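Local coordinates for cell division control protein 73 (Saccharomyces cerevisiae, PDB 3V46), which serves as a subunit of the PAF1 complex in transcription elongation, its C-terminal Ras-like domain promoting association of that complex with chromatin, at residues Q129-Q133 against W134-K138. Residues are numbered along the deposited sequence; the frame is centred on the assembly and turned at random. Where two conformers were deposited one is given.
Sequences QHVQQ and WNVEK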
ATOM      1  N   GLN A 129       9.325   6.007 -16.513  1.00 34.57           N
ATOM      2  CA  GLN A 129       9.302   4.871 -17.421  1.00 37.29           C
ATOM      3  C   GLN A 129       9.559   3.551 -16.696  1.00 33.26           C
ATOM      4  O   GLN A 129       8.907   2.549 -16.991  1.00 33.34           O
ATOM      5  CB  GLN A 129      10.312   5.043 -18.559  1.00 41.16           C
ATOM      6  CG  GLN A 129      10.162   3.983 -19.644  1.00 46.71           C
ATOM      7  CD  GLN A 129       8.814   4.055 -20.346  1.00 48.65           C
ATOM      8  OE1 GLN A 129       8.044   3.097 -20.336  1.00 48.11           O
ATOM      9  NE2 GLN A 129       8.529   5.196 -20.963  1.00 55.47           N
ATOM     10  N   HIS A 130      10.500   3.534 -15.753  1.00 29.91           N
ATOM     11  CA  HIS A 130      10.841   2.277 -15.101  1.00 25.40           C
ATOM     12  C   HIS A 130       9.669   1.781 -14.266  1.00 23.71           C
ATOM     13  O   HIS A 130       9.464   0.577 -14.142  1.00 25.00           O
ATOM     14  CB  HIS A 130      12.126   2.378 -14.266  1.00 28.58           C
ATOM     15  CG  HIS A 130      12.074   3.408 -13.185  1.00 30.23           C
ATOM     16  ND1 HIS A 130      12.237   4.755 -13.431  1.00 32.52           N
ATOM     17  CD2 HIS A 130      11.902   3.287 -11.847  1.00 33.07           C
ATOM     18  CE1 HIS A 130      12.148   5.421 -12.293  1.00 33.67           C
ATOM     19  NE2 HIS A 130      11.948   4.553 -11.319  1.00 34.70           N
ATOM     20  N   VAL A 131       8.893   2.710 -13.705  1.00 22.73           N
ATOM     21  CA  VAL A 131       7.698   2.338 -12.940  1.00 20.65           C
ATOM     22  C   VAL A 131       6.600   1.788 -13.861  1.00 20.41           C
ATOM     23  O   VAL A 131       5.888   0.839 -13.518  1.00 18.43           O
ATOM     24  CB  VAL A 131       7.177   3.537 -12.122  1.00 19.18           C
ATOM     25  CG1 VAL A 131       5.856   3.204 -11.437  1.00 22.75           C
ATOM     26  CG2 VAL A 131       8.220   3.970 -11.089  1.00 23.81           C
ATOM     27  N   GLN A 132       6.447   2.373 -15.037  1.00 23.27           N
ATOM     28  CA  GLN A 132       5.472   1.874 -15.992  0.50 26.35           C
ATOM     29  C   GLN A 132       5.730   0.399 -16.302  1.00 24.97           C
ATOM     30  O   GLN A 132       4.793  -0.379 -16.482  1.00 23.64           O
ATOM     31  CB  GLN A 132       5.525   2.693 -17.282  0.50 32.41           C
ATOM     32  CG  GLN A 132       4.275   2.566 -18.128  0.50 34.45           C
ATOM     33  CD  GLN A 132       3.095   3.292 -17.525  0.50 39.33           C
ATOM     34  OE1 GLN A 132       3.021   4.516 -17.558  0.50 42.48           O
ATOM     35  NE2 GLN A 132       2.169   2.537 -16.954  0.50 37.89           N
ATOM     36  N   GLN A 133       7.001   0.009 -16.355  1.00 23.32           N
ATOM     37  CA  GLN A 133       7.339  -1.371 -16.692  1.00 23.76           C
ATOM     38  C   GLN A 133       7.117  -2.344 -15.538  1.00 24.15           C
ATOM     39  O   GLN A 133       6.916  -3.533 -15.761  1.00 24.09           O
ATOM     40  CB  GLN A 133       8.787  -1.475 -17.184  1.00 21.84           C
ATOM     41  CG  GLN A 133       9.079  -0.635 -18.422  1.00 21.72           C
ATOM     42  CD  GLN A 133       8.006  -0.798 -19.476  1.00 19.40           C
ATOM     43  OE1 GLN A 133       7.694  -1.918 -19.885  1.00 20.41           O
ATOM     44  NE2 GLN A 133       7.429   0.318 -19.921  1.00 19.63           N
ATOM     45  N   TRP A 134       7.158  -1.850 -14.306  1.00 23.97           N
ATOM     46  CA  TRP A 134       6.911  -2.717 -13.159  1.00 23.36           C
ATOM     47  C   TRP A 134       5.502  -3.262 -13.199  1.00 20.15           C
ATOM     48  O   TRP A 134       4.565  -2.571 -13.633  1.00 20.61           O
ATOM     49  CB  TRP A 134       7.079  -1.973 -11.839  1.00 21.66           C
ATOM     50  CG  TRP A 134       8.475  -1.527 -11.519  1.00 22.90           C
ATOM     51  CD1 TRP A 134       9.635  -1.907 -12.142  1.00 25.68           C
ATOM     52  CD2 TRP A 134       8.856  -0.594 -10.499  1.00 23.23           C
ATOM     53  NE1 TRP A 134      10.710  -1.263 -11.569  1.00 26.55           N
ATOM     54  CE2 TRP A 134      10.259  -0.463 -10.553  1.00 27.11           C
ATOM     55  CE3 TRP A 134       8.147   0.134  -9.540  1.00 24.24           C
ATOM     56  CZ2 TRP A 134      10.960   0.377  -9.689  1.00 26.96           C
ATOM     57  CZ3 TRP A 134       8.848   0.964  -8.681  1.00 22.82           C
ATOM     58  CH2 TRP A 134      10.237   1.079  -8.762  1.00 25.04           C
ATOM     59  N   ASN A 135       5.367  -4.497 -12.720  1.00 18.92           N
ATOM     60  CA  ASN A 135       4.083  -5.142 -12.532  1.00 20.05           C
ATOM     61  C   ASN A 135       3.397  -4.603 -11.288  1.00 20.71           C
ATOM     62  O   ASN A 135       3.179  -5.337 -10.321  1.00 19.78           O
ATOM     63  CB  ASN A 135       4.295  -6.643 -12.382  1.00 22.59           C
ATOM     64  CG  ASN A 135       2.989  -7.420 -12.294  1.00 28.35           C
ATOM     65  OD1 ASN A 135       2.012  -7.095 -12.964  1.00 32.76           O
ATOM     66  ND2 ASN A 135       2.975  -8.457 -11.472  1.00 32.76           N
ATOM     67  N   VAL A 136       3.089  -3.314 -11.320  1.00 18.06           N
ATOM     68  CA  VAL A 136       2.345  -2.658 -10.256  1.00 17.80           C
ATOM     69  C   VAL A 136       1.111  -1.969 -10.838  1.00 17.48           C
ATOM     70  O   VAL A 136       1.080  -1.571 -12.008  1.00 20.67           O
ATOM     71  CB  VAL A 136       3.214  -1.621  -9.467  1.00 16.59           C
ATOM     72  CG1 VAL A 136       4.453  -2.292  -8.883  1.00 18.21           C
ATOM     73  CG2 VAL A 136       3.576  -0.422 -10.332  1.00 20.44           C
ATOM     74  N   GLU A 137       0.082  -1.837 -10.013  1.00 17.73           N
ATOM     75  CA  GLU A 137      -1.130  -1.179 -10.435  1.00 18.82           C
ATOM     76  C   GLU A 137      -0.963   0.319 -10.230  1.00 18.87           C
ATOM     77  O   GLU A 137      -0.647   0.757  -9.136  1.00 18.02           O
ATOM     78  CB  GLU A 137      -2.307  -1.718  -9.630  1.00 25.30           C
ATOM     79  CG  GLU A 137      -3.627  -1.107  -9.976  1.00 30.68           C
ATOM     80  CD  GLU A 137      -4.790  -1.919  -9.452  1.00 37.43           C
ATOM     81  OE1 GLU A 137      -5.858  -1.327  -9.262  1.00 40.93           O
ATOM     82  OE2 GLU A 137      -4.646  -3.138  -9.226  1.00 38.79           O
ATOM     83  N   LYS A 138      -1.131   1.095 -11.296  1.00 19.94           N
ATOM     84  CA  LYS A 138      -1.031   2.544 -11.223  1.00 19.06           C
ATOM     85  C   LYS A 138      -2.416   3.120 -10.966  1.00 19.72           C
ATOM     86  O   LYS A 138      -3.361   2.855 -11.720  1.00 26.00           O
ATOM     87  CB  LYS A 138      -0.475   3.116 -12.531  1.00 20.60           C
ATOM     88  CG  LYS A 138       0.973   2.741 -12.841  1.00 20.73           C
ATOM     89  CD  LYS A 138       1.110   1.368 -13.485  1.00 21.37           C
ATOM     90  CE  LYS A 138       2.578   1.016 -13.691  1.00 22.64           C
ATOM     91  NZ  LYS A 138       2.793  -0.372 -14.156  1.00 25.06           N
TER
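Trp134 folds its indole back along helix 129-133. Val131 packs over the six-membered ring, CG2 standing 4.2 Å from the ring centroid in a CH-pi contact. The carbonyl O of His130 lies above the same face, near the rim, 3.2 Å from Trp134 CD1. The His130 imidazole turns its edge toward the indole in an offset edge-to-face pair, with the planes at 76°. His130 CD2 is 3.7 Å from Trp134 CZ2. His130 CG lies between the backbone N and the carbonyl carbon (chi1 59°), which sets the imidazole alongside the indole, and His130 NE2 bonds to the carbonyl of Gly95. Phe100 meets Trp134 edge-to-face as well. This is the tight apolar side. Val131 and Val136 are buried here, and both touch Tyr119 of strand 116-122. The segments form the second half of a beta-alpha-beta crossover in the Ras-like fold, leading into the edge strand 136-141. On the other side the contact is polar rather than apolar. Lys138 bends at chi2 (82°) and reaches back across the turn. Its NZ donates to three carbonyls: Gln132 O at 3.1 Å, Trp134 O at 2.9 Å and Val136 O at 3.0 Å. The Trp134 carbonyl points almost straight at NZ, whereas NZ sits well above the carbonyl plane of Gln132. A methionine in place of Lys138 would probably leave these three carbonyls without their shared donor and the turn less firmly tied to the helix. The loose side is Gln132, an exposed residue modelled in two conformers, whose side-chain contact with the lysine is doubtful.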